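Local coordinates for protein Succinylglutamatedesuccinylase/aspartoacylase (Rhodobacter sphaeroides 2.4.1, PDB 3CDX) that probably hydrolyses carbon-nitrogen bonds in linear amides as a metal-binding member of the succinylglutamate desuccinylase/aspartoacylase family, at residues I15-D20 against I45-G51; G53-L57 against V236-V242; R174-A179 against I208-G212; D267-M271 against V333-M337. One frame throughout, in Å; residues are numbered along the deposited sequence.

Contact 1 (I15-D20 against I45-G51)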
# COMPACT_ATOMS: atom_id res chain seq x y z
N ILE A 15 -21.81 15.51 -26.64
CA ILE A 15 -23.00 16.35 -26.46
C ILE A 15 -22.90 17.66 -27.25
O ILE A 15 -21.88 18.33 -27.24
CB ILE A 15 -23.27 16.60 -24.94
CG1 ILE A 15 -23.58 15.24 -24.28
CG2 ILE A 15 -24.37 17.64 -24.77
CD1 ILE A 15 -24.00 15.25 -22.85
N ASP A 16 -23.95 18.01 -27.98
CA ASP A 16 -24.00 19.28 -28.69
C ASP A 16 -24.70 20.25 -27.78
O ASP A 16 -25.93 20.27 -27.71
CB ASP A 16 -24.76 19.13 -30.02
CG ASP A 16 -24.86 20.44 -30.83
OD1 ASP A 16 -24.49 21.54 -30.35
OD2 ASP A 16 -25.32 20.37 -31.98
N PHE A 17 -23.91 21.06 -27.08
CA PHE A 17 -24.42 22.00 -26.07
C PHE A 17 -25.27 23.16 -26.63
O PHE A 17 -25.95 23.85 -25.87
CB PHE A 17 -23.26 22.51 -25.21
CG PHE A 17 -22.64 21.44 -24.32
CD1 PHE A 17 -23.14 21.20 -23.03
CD2 PHE A 17 -21.55 20.69 -24.76
CE1 PHE A 17 -22.56 20.21 -22.19
CE2 PHE A 17 -20.96 19.73 -23.94
CZ PHE A 17 -21.48 19.48 -22.65
N ASP A 18 -25.25 23.34 -27.96
CA ASP A 18 -26.06 24.36 -28.64
C ASP A 18 -27.40 23.82 -29.15
O ASP A 18 -28.22 24.57 -29.67
CB ASP A 18 -25.29 24.95 -29.82
CG ASP A 18 -24.04 25.71 -29.39
OD1 ASP A 18 -24.10 26.44 -28.38
OD2 ASP A 18 -22.99 25.58 -30.08
N ARG A 19 -27.63 22.51 -29.00
CA ARG A 19 -28.83 21.88 -29.51
C ARG A 19 -29.96 21.94 -28.50
O ARG A 19 -29.78 21.57 -27.33
CB ARG A 19 -28.53 20.44 -29.87
CG ARG A 19 -29.67 19.69 -30.53
CD ARG A 19 -29.11 18.47 -31.24
NE ARG A 19 -29.32 17.23 -30.50
CZ ARG A 19 -28.54 16.15 -30.60
NH1 ARG A 19 -28.84 15.06 -29.88
NH2 ARG A 19 -27.47 16.15 -31.40
N ASP A 20 -31.14 22.40 -28.93
CA ASP A 20 -32.31 22.43 -28.06
C ASP A 20 -32.80 21.03 -27.70
O ASP A 20 -32.71 20.11 -28.50
CB ASP A 20 -33.47 23.19 -28.72
CG ASP A 20 -33.35 24.70 -28.59
OD1 ASP A 20 -32.44 25.21 -27.90
OD2 ASP A 20 -34.21 25.37 -29.19
N ILE A 45 -23.09 13.83 -17.62
CA ILE A 45 -23.45 15.22 -18.00
C ILE A 45 -24.83 15.20 -18.66
O ILE A 45 -25.07 14.43 -19.61
CB ILE A 45 -22.50 15.83 -19.08
CG1 ILE A 45 -21.05 15.88 -18.64
CG2 ILE A 45 -22.98 17.27 -19.49
CD1 ILE A 45 -20.08 16.27 -19.79
N THR A 46 -25.74 16.03 -18.12
CA THR A 46 -27.08 16.23 -18.66
C THR A 46 -27.21 17.72 -18.98
O THR A 46 -26.81 18.59 -18.18
CB THR A 46 -28.21 15.81 -17.66
OG1 THR A 46 -28.02 14.45 -17.26
CG2 THR A 46 -29.60 15.91 -18.32
N VAL A 47 -27.72 18.01 -20.18
CA VAL A 47 -27.95 19.39 -20.62
C VAL A 47 -29.37 19.48 -21.11
O VAL A 47 -29.83 18.62 -21.88
CB VAL A 47 -26.94 19.90 -21.70
CG1 VAL A 47 -27.07 19.09 -22.99
CG2 VAL A 47 -27.15 21.40 -22.00
N VAL A 48 -30.07 20.50 -20.60
CA VAL A 48 -31.40 20.87 -21.09
C VAL A 48 -31.28 22.29 -21.67
O VAL A 48 -30.85 23.23 -20.99
CB VAL A 48 -32.49 20.81 -19.95
CG1 VAL A 48 -33.83 21.27 -20.46
CG2 VAL A 48 -32.61 19.41 -19.38
N LYS A 49 -31.67 22.43 -22.93
CA LYS A 49 -31.69 23.73 -23.59
C LYS A 49 -33.06 23.97 -24.23
O LYS A 49 -33.59 23.13 -24.94
CB LYS A 49 -30.56 23.81 -24.62
CG LYS A 49 -30.36 25.20 -25.27
CD LYS A 49 -29.24 25.17 -26.30
CE LYS A 49 -29.52 26.09 -27.49
NZ LYS A 49 -29.61 27.50 -27.09
N ASN A 50 -33.63 25.13 -23.95
CA ASN A 50 -34.90 25.55 -24.56
C ASN A 50 -34.99 27.06 -24.54
O ASN A 50 -34.62 27.72 -23.55
CB ASN A 50 -36.09 24.96 -23.79
CG ASN A 50 -37.44 25.23 -24.48
OD1 ASN A 50 -37.66 24.84 -25.62
ND2 ASN A 50 -38.36 25.87 -23.75
N GLY A 51 -35.50 27.60 -25.65
CA GLY A 51 -35.92 28.98 -25.71
C GLY A 51 -34.75 29.90 -25.52
O GLY A 51 -33.70 29.70 -26.12
O HOH W 1 -32.77 27.78 -27.50
O HOH W 2 -36.37 26.87 -28.60

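Contact 2 (G53-L57 against V236-V242)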
# COMPACT_ATOMS: atom_id res chain seq x y z
N GLY A 53 -32.41 32.35 -22.69
CA GLY A 53 -32.01 32.70 -21.32
C GLY A 53 -30.56 32.37 -21.02
O GLY A 53 -29.83 31.93 -21.93
N PRO A 54 -30.12 32.61 -19.77
CA PRO A 54 -28.75 32.40 -19.34
C PRO A 54 -28.44 30.92 -19.10
O PRO A 54 -29.37 30.06 -19.09
CB PRO A 54 -28.66 33.20 -18.03
CG PRO A 54 -30.04 33.19 -17.49
CD PRO A 54 -30.97 33.15 -18.69
N THR A 55 -27.15 30.60 -18.96
CA THR A 55 -26.77 29.21 -18.72
C THR A 55 -26.44 29.08 -17.25
O THR A 55 -25.63 29.85 -16.74
CB THR A 55 -25.58 28.78 -19.60
OG1 THR A 55 -25.99 28.71 -20.98
CG2 THR A 55 -25.03 27.37 -19.16
N VAL A 56 -27.06 28.10 -16.58
CA VAL A 56 -26.72 27.77 -15.19
C VAL A 56 -25.94 26.47 -15.12
O VAL A 56 -26.41 25.44 -15.57
CB VAL A 56 -27.99 27.65 -14.31
CG1 VAL A 56 -27.63 27.20 -12.90
CG2 VAL A 56 -28.77 29.01 -14.31
N LEU A 57 -24.74 26.51 -14.55
CA LEU A 57 -23.93 25.30 -14.44
C LEU A 57 -23.92 24.83 -13.00
O LEU A 57 -23.55 25.60 -12.09
CB LEU A 57 -22.52 25.53 -14.99
CG LEU A 57 -21.41 24.53 -14.65
CD1 LEU A 57 -21.61 23.15 -15.32
CD2 LEU A 57 -20.05 25.13 -14.98
N VAL A 236 -32.25 28.88 -7.53
CA VAL A 236 -31.27 29.58 -8.32
C VAL A 236 -31.81 29.68 -9.76
O VAL A 236 -31.68 30.73 -10.40
CB VAL A 236 -29.89 28.94 -8.28
CG1 VAL A 236 -29.14 29.34 -9.51
CG2 VAL A 236 -29.09 29.43 -7.01
N LEU A 237 -32.41 28.60 -10.25
CA LEU A 237 -32.96 28.59 -11.62
C LEU A 237 -34.11 29.60 -11.79
O LEU A 237 -34.26 30.22 -12.85
CB LEU A 237 -33.47 27.20 -11.97
CG LEU A 237 -32.45 26.07 -12.14
CD1 LEU A 237 -33.15 24.79 -12.67
CD2 LEU A 237 -31.28 26.48 -13.05
N LYS A 238 -34.94 29.69 -10.75
CA LYS A 238 -36.04 30.65 -10.68
C LYS A 238 -35.51 32.08 -10.66
O LYS A 238 -35.97 32.92 -11.44
CB LYS A 238 -36.96 30.35 -9.48
CG LYS A 238 -37.67 29.00 -9.62
CD LYS A 238 -38.45 28.68 -8.38
CE LYS A 238 -39.31 27.46 -8.58
NZ LYS A 238 -39.77 26.97 -7.21
N HIS A 239 -34.52 32.34 -9.80
CA HIS A 239 -33.82 33.61 -9.72
C HIS A 239 -33.30 34.03 -11.08
O HIS A 239 -33.35 35.20 -11.45
CB HIS A 239 -32.66 33.51 -8.75
CG HIS A 239 -31.80 34.74 -8.69
ND1 HIS A 239 -32.22 35.92 -8.12
CD2 HIS A 239 -30.53 34.96 -9.11
CE1 HIS A 239 -31.25 36.82 -8.19
NE2 HIS A 239 -30.21 36.26 -8.78
N MET A 240 -32.79 33.09 -11.84
CA MET A 240 -32.14 33.50 -13.06
C MET A 240 -33.14 33.61 -14.21
O MET A 240 -32.76 34.03 -15.31
CB MET A 240 -30.99 32.55 -13.41
CG MET A 240 -29.82 32.68 -12.43
SD MET A 240 -28.83 34.19 -12.50
CE MET A 240 -28.15 33.95 -14.15
N GLY A 241 -34.39 33.23 -13.93
CA GLY A 241 -35.49 33.25 -14.91
C GLY A 241 -35.46 32.12 -15.92
O GLY A 241 -36.01 32.24 -17.02
N VAL A 242 -34.82 31.01 -15.54
CA VAL A 242 -34.67 29.84 -16.43
C VAL A 242 -35.88 28.90 -16.30
O VAL A 242 -36.28 28.26 -17.24
CB VAL A 242 -33.30 29.11 -16.16
CG1 VAL A 242 -33.15 27.83 -16.96
CG2 VAL A 242 -32.16 30.05 -16.46

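Contact 3 (R174-A179 against I208-G212)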
# COMPACT_ATOMS: atom_id res chain seq x y z
N ARG A 174 -24.52 41.25 -7.18
CA ARG A 174 -25.09 40.23 -8.02
C ARG A 174 -24.92 38.84 -7.42
O ARG A 174 -25.82 38.01 -7.49
CB ARG A 174 -24.45 40.29 -9.39
CG ARG A 174 -25.38 39.75 -10.42
CD ARG A 174 -24.83 39.80 -11.82
NE ARG A 174 -25.64 38.91 -12.64
CZ ARG A 174 -25.23 38.35 -13.77
NH1 ARG A 174 -24.00 38.60 -14.21
NH2 ARG A 174 -26.04 37.53 -14.43
N THR A 175 -23.75 38.58 -6.84
CA THR A 175 -23.47 37.30 -6.18
C THR A 175 -24.24 37.19 -4.86
O THR A 175 -24.89 36.17 -4.61
CB THR A 175 -21.95 37.06 -6.00
OG1 THR A 175 -21.26 37.35 -7.23
CG2 THR A 175 -21.71 35.57 -5.55
N LEU A 176 -24.24 38.25 -4.05
CA LEU A 176 -25.06 38.29 -2.82
C LEU A 176 -26.53 37.97 -3.07
O LEU A 176 -27.16 37.21 -2.31
CB LEU A 176 -24.93 39.63 -2.11
CG LEU A 176 -23.59 39.90 -1.40
CD1 LEU A 176 -23.51 41.38 -1.03
CD2 LEU A 176 -23.43 39.00 -0.17
N ALA A 177 -27.04 38.49 -4.16
CA ALA A 177 -28.43 38.28 -4.53
C ALA A 177 -28.71 36.84 -4.92
O ALA A 177 -29.80 36.32 -4.68
CB ALA A 177 -28.80 39.19 -5.67
N ALA A 178 -27.74 36.19 -5.57
CA ALA A 178 -27.94 34.80 -5.97
C ALA A 178 -27.90 33.91 -4.73
O ALA A 178 -28.69 32.97 -4.61
CB ALA A 178 -26.89 34.38 -7.03
N ALA A 179 -26.98 34.23 -3.81
CA ALA A 179 -26.92 33.54 -2.52
C ALA A 179 -28.27 33.64 -1.78
O ALA A 179 -28.78 32.62 -1.31
CB ALA A 179 -25.80 34.08 -1.68
N ILE A 208 -17.58 34.98 -13.96
CA ILE A 208 -18.90 34.33 -13.91
C ILE A 208 -19.37 34.37 -12.45
O ILE A 208 -18.55 34.25 -11.54
CB ILE A 208 -18.72 32.83 -14.39
CG1 ILE A 208 -18.31 32.79 -15.88
CG2 ILE A 208 -19.94 31.94 -14.08
CD1 ILE A 208 -17.51 31.55 -16.29
N VAL A 209 -20.66 34.58 -12.21
CA VAL A 209 -21.20 34.53 -10.84
C VAL A 209 -20.96 33.13 -10.23
O VAL A 209 -21.33 32.13 -10.81
CB VAL A 209 -22.69 34.89 -10.78
CG1 VAL A 209 -23.21 34.73 -9.39
CG2 VAL A 209 -22.91 36.36 -11.29
N SER A 210 -20.31 33.08 -9.08
CA SER A 210 -19.91 31.82 -8.48
C SER A 210 -20.46 31.70 -7.05
O SER A 210 -20.20 32.58 -6.19
CB SER A 210 -18.37 31.78 -8.49
OG SER A 210 -17.83 30.80 -7.63
N LEU A 211 -21.22 30.64 -6.80
CA LEU A 211 -21.64 30.23 -5.46
C LEU A 211 -21.00 28.90 -5.09
O LEU A 211 -20.89 28.00 -5.93
CB LEU A 211 -23.16 30.06 -5.40
CG LEU A 211 -24.06 31.29 -5.31
CD1 LEU A 211 -25.55 30.83 -5.14
CD2 LEU A 211 -23.61 32.22 -4.16
N GLY A 212 -20.61 28.76 -3.84
CA GLY A 212 -20.24 27.46 -3.28
C GLY A 212 -21.36 27.07 -2.33
O GLY A 212 -22.20 27.93 -2.01
O HOH W 3 -19.25 35.63 -7.81

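Contact 4 (D267-M271 against V333-M337)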
# COMPACT_ATOMS: atom_id res chain seq x y z
N ASP A 267 -8.33 34.76 14.15
CA ASP A 267 -8.96 34.49 15.43
C ASP A 267 -10.30 33.71 15.28
O ASP A 267 -10.79 33.16 16.26
CB ASP A 267 -9.19 35.82 16.20
CG ASP A 267 -8.03 36.17 17.17
OD1 ASP A 267 -7.00 35.45 17.24
OD2 ASP A 267 -8.18 37.19 17.89
N ALA A 268 -10.87 33.69 14.07
CA ALA A 268 -12.05 32.85 13.71
C ALA A 268 -11.81 31.32 13.72
O ALA A 268 -12.74 30.56 13.85
CB ALA A 268 -12.61 33.27 12.36
N TYR A 269 -10.56 30.90 13.59
CA TYR A 269 -10.16 29.49 13.56
C TYR A 269 -9.63 29.02 14.91
O TYR A 269 -8.67 29.61 15.46
CB TYR A 269 -9.06 29.29 12.52
CG TYR A 269 -9.52 29.67 11.13
CD1 TYR A 269 -9.91 28.70 10.23
CD2 TYR A 269 -9.58 31.01 10.74
CE1 TYR A 269 -10.35 29.03 8.96
CE2 TYR A 269 -10.02 31.36 9.45
CZ TYR A 269 -10.40 30.36 8.58
OH TYR A 269 -10.85 30.67 7.32
N VAL A 270 -10.24 27.97 15.46
CA VAL A 270 -9.67 27.32 16.61
C VAL A 270 -8.79 26.22 16.10
O VAL A 270 -9.26 25.27 15.47
CB VAL A 270 -10.73 26.74 17.56
CG1 VAL A 270 -10.06 26.22 18.86
CG2 VAL A 270 -11.80 27.77 17.82
N MET A 271 -7.51 26.34 16.38
CA MET A 271 -6.52 25.41 15.87
C MET A 271 -6.05 24.42 16.95
O MET A 271 -5.90 24.78 18.12
CB MET A 271 -5.34 26.21 15.31
CG MET A 271 -5.75 27.26 14.24
SD MET A 271 -6.36 26.63 12.67
CE MET A 271 -4.93 25.78 12.02
N VAL A 333 -10.29 22.97 14.54
CA VAL A 333 -11.36 22.15 15.15
C VAL A 333 -12.71 22.91 15.16
O VAL A 333 -13.77 22.35 15.49
CB VAL A 333 -10.93 21.63 16.53
CG1 VAL A 333 -9.74 20.66 16.37
CG2 VAL A 333 -10.57 22.76 17.50
N ALA A 334 -12.64 24.18 14.75
CA ALA A 334 -13.79 25.07 14.62
C ALA A 334 -13.37 26.29 13.83
O ALA A 334 -12.23 26.76 13.91
CB ALA A 334 -14.35 25.51 16.00
N VAL A 335 -14.31 26.78 13.04
CA VAL A 335 -14.23 28.04 12.34
C VAL A 335 -15.54 28.74 12.67
O VAL A 335 -16.64 28.19 12.45
CB VAL A 335 -14.12 27.85 10.83
CG1 VAL A 335 -13.97 29.23 10.13
CG2 VAL A 335 -12.96 26.92 10.48
N VAL A 336 -15.41 29.95 13.22
CA VAL A 336 -16.56 30.77 13.65
C VAL A 336 -16.88 31.85 12.61
O VAL A 336 -15.96 32.54 12.10
CB VAL A 336 -16.27 31.38 15.06
CG1 VAL A 336 -17.42 32.26 15.59
CG2 VAL A 336 -15.94 30.24 16.03
N MET A 337 -18.16 31.97 12.26
CA MET A 337 -18.64 33.00 11.35
C MET A 337 -19.32 34.07 12.19
O MET A 337 -19.75 33.77 13.28
CB MET A 337 -19.57 32.42 10.28
CG MET A 337 -20.88 31.78 10.76
SD MET A 337 -21.81 30.96 9.43
CE MET A 337 -23.09 30.34 10.48

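Contact 1 (I15-D20 against I45-G51)
The Phe17 ring is met near its plane by Ile45, whose CG2 reaches the edge 4.0 Å from CE1, while Ile15 of its own segment lays CG2 over the centre of one face. Val47 CG2 approaches the ring obliquely. Its other methyl, CG1, touches Ile15 CG2 at 3.5 Å, and thus a small apolar cluster forms between the turn and the strand. That turn is a type I beta turn from Asp16 to Arg19, doubled by an Asx turn in which Asp16 OD1 accepts from Asp18 N, met from above the carboxylate plane. It leads into strand 21-30, which pairs with strand 40-50. Lys49 leaves that strand with CG anti to the backbone N (chi1 -173°), and a bend at chi3 brings CE 3.0 Å from Asp18 O and 3.1 Å from Asp20 OD1; chi4 only turns NZ. The ion pair itself is long, Lys49 NZ to Asp20 OD1 3.7 Å. With an alanine here, the Asp20 carboxylate would probably lose its charged mate, and the turn carbonyls that the aliphatic chain lies against would be uncovered. Asp20 OD2 also accepts from a water that takes the N-H of Gly51, and Arg88 donates to Phe17 O from the neighbouring strand.

Contact 2 (G53-L57 against V236-V242)
Val56 points its isopropyl group at the helix end, and Leu237 answers with a single methyl: CD2 sits 3.7 Å from Val56 CB and much the same from CG1. The two side chains cross at a slant, so that this one methyl lies against the whole branch point. In Leu237, chi1 (-69°) sets the branch point anti to the carbonyl carbon and chi2 (-173°) turns CD2 to Val56, although the CB itself does not face the strand. Val56 CG2 also meets Val242 CG2 at 4.1 Å. Pro54 and Val242 slide past each other in opposite directions, Pro54 CG lying 3.9 Å from Val242 CG2. Met240 curls at both of its outer torsions, and its terminal CE comes to 3.9 Å from Pro54 CG, while Met240 O lies 3.6 Å from the same carbon. Val242 can take its place because the helix finishes in a Schellman motif: Gly241, with positive phi, sends its N-H to Lys238 O, and Val242 N bonds Leu237 O at 2.9 Å, folding the chain back toward the strand. Helix 223-239 thereby covers strand 55-60, with Val89 and Ile144 of the adjoining strands lining the same seam. The side chains that meet across the seam are all apolar, and the carbonyls of Met240 and Pro54 touch only carbon there, which implies that shape and burial, rather than directed bonds, hold this helix end against the strand.

Contact 3 (R174-A179 against I208-G212)
Helix 169-182 packs on strand 209-214 in a buried helix-on-sheet contact, with Thr175, Ala178 and Ala179 set against Val209 and Leu211. The short segment axes come within 8.3 Å at closest approach and cross at -41°. Small helix residues face the larger strand side chains. Val209, with CG1 anti to the backbone N (chi1 176°), spreads its methyls in two directions: CG1 lies 3.9 Å from Thr175 OG1 and also faces Ala178 CB, whereas CG2 rests over one face of the Arg174 guanidinium, offset toward its rim and 3.8 Å from NH1. Replacing Val209 with alanine would probably open a gap beside Thr175 and Ala178 and leave that guanidinium face without its methyl support, freer to swing. The strand belongs to the alpha/beta catalytic domain, where it runs parallel to strand 144-148. Ser210 points away from helix 169-182, and its side chain touches helix 199-205 and is about 9 Å from that of the calcium ligand His149. Leu211 fills the next position: CD2 meets Ala179 CB at 3.8 Å, while CD1 lies against the backbone of Ala178. Thr175 divides its two branches, CG2 standing 3.4 Å from Ser210 O and OG1 donating to Leu171 O in its own helix. The same hydroxyl oxygen accepts from a water that in turn accepts from Ser210 N.

Contact 4 (D267-M271 against V333-M337)
Tyr269 and Val335 lie side by side, pointing the same way from one face of an antiparallel strand pair. With CG anti to its carbonyl carbon (chi1 -60°), the tyrosine lays its ring along the neighbouring valine. Val335 CG1 stands over one ring face in a CH-pi contact, 4.1 Å from the centroid and offset toward the rim. Its other methyl, CG2, is 3.5 Å from Tyr269 CD1. Trp38 of a third subunit also packs on Tyr269, which places this tyrosine at a subunit boundary.

On the opposite face Val270 is spread between two partners. CG2 meets Ala334 CB at 3.9 Å, while CG1 touches Val333 CG2 at 3.8 Å; the latter methyl sits between backbone N and carbonyl carbon, a rotamer that also brings it near Val270 O. Ala268, still in a 3-10 turn, needs only its methyl to reach Val336 O, 3.4 Å from CB.

The backbones are joined by three bonds: Val336 N to Ala268 O, Val270 N to Ala334 O, and Val333 N to Val270 O at 2.7 Å. Val270 and Ala334 form the hydrogen-bonded pair, and Tyr269 and Val335 the non-hydrogen-bonded one, where Val335 CA and Tyr269 CA make CA-H...O contacts with Ala268 O and Ala334 O. The register is that of an antiparallel beta ladder, here linking the end of strand 259-271 to strand 332-339 in the beta-rich C-terminal part of the chain.

Read from the N terminus, contact 1 closes first, returning strand 40-50 to the turn that precedes strand 21-30 after 24 residues. Contact 2 opens almost at once, since its strand 55-60 follows directly, and spans 178 residues before helix 223-239 comes back to it. Contact 3 lies wholly within that span, closing a 28-residue loop; the two meet where Val236 packs on Leu211 and Met240 on Arg174. Contact 4 follows separately, joining strands 61 residues apart. None of the loops cross. Contact 1 fixes the N-terminal turn on strand 40-50, while contacts 2 and 3 hold helices on strands of the catalytic core; contact 4, across the chain's centre from contacts 1 and 2, binds the C-terminal strands.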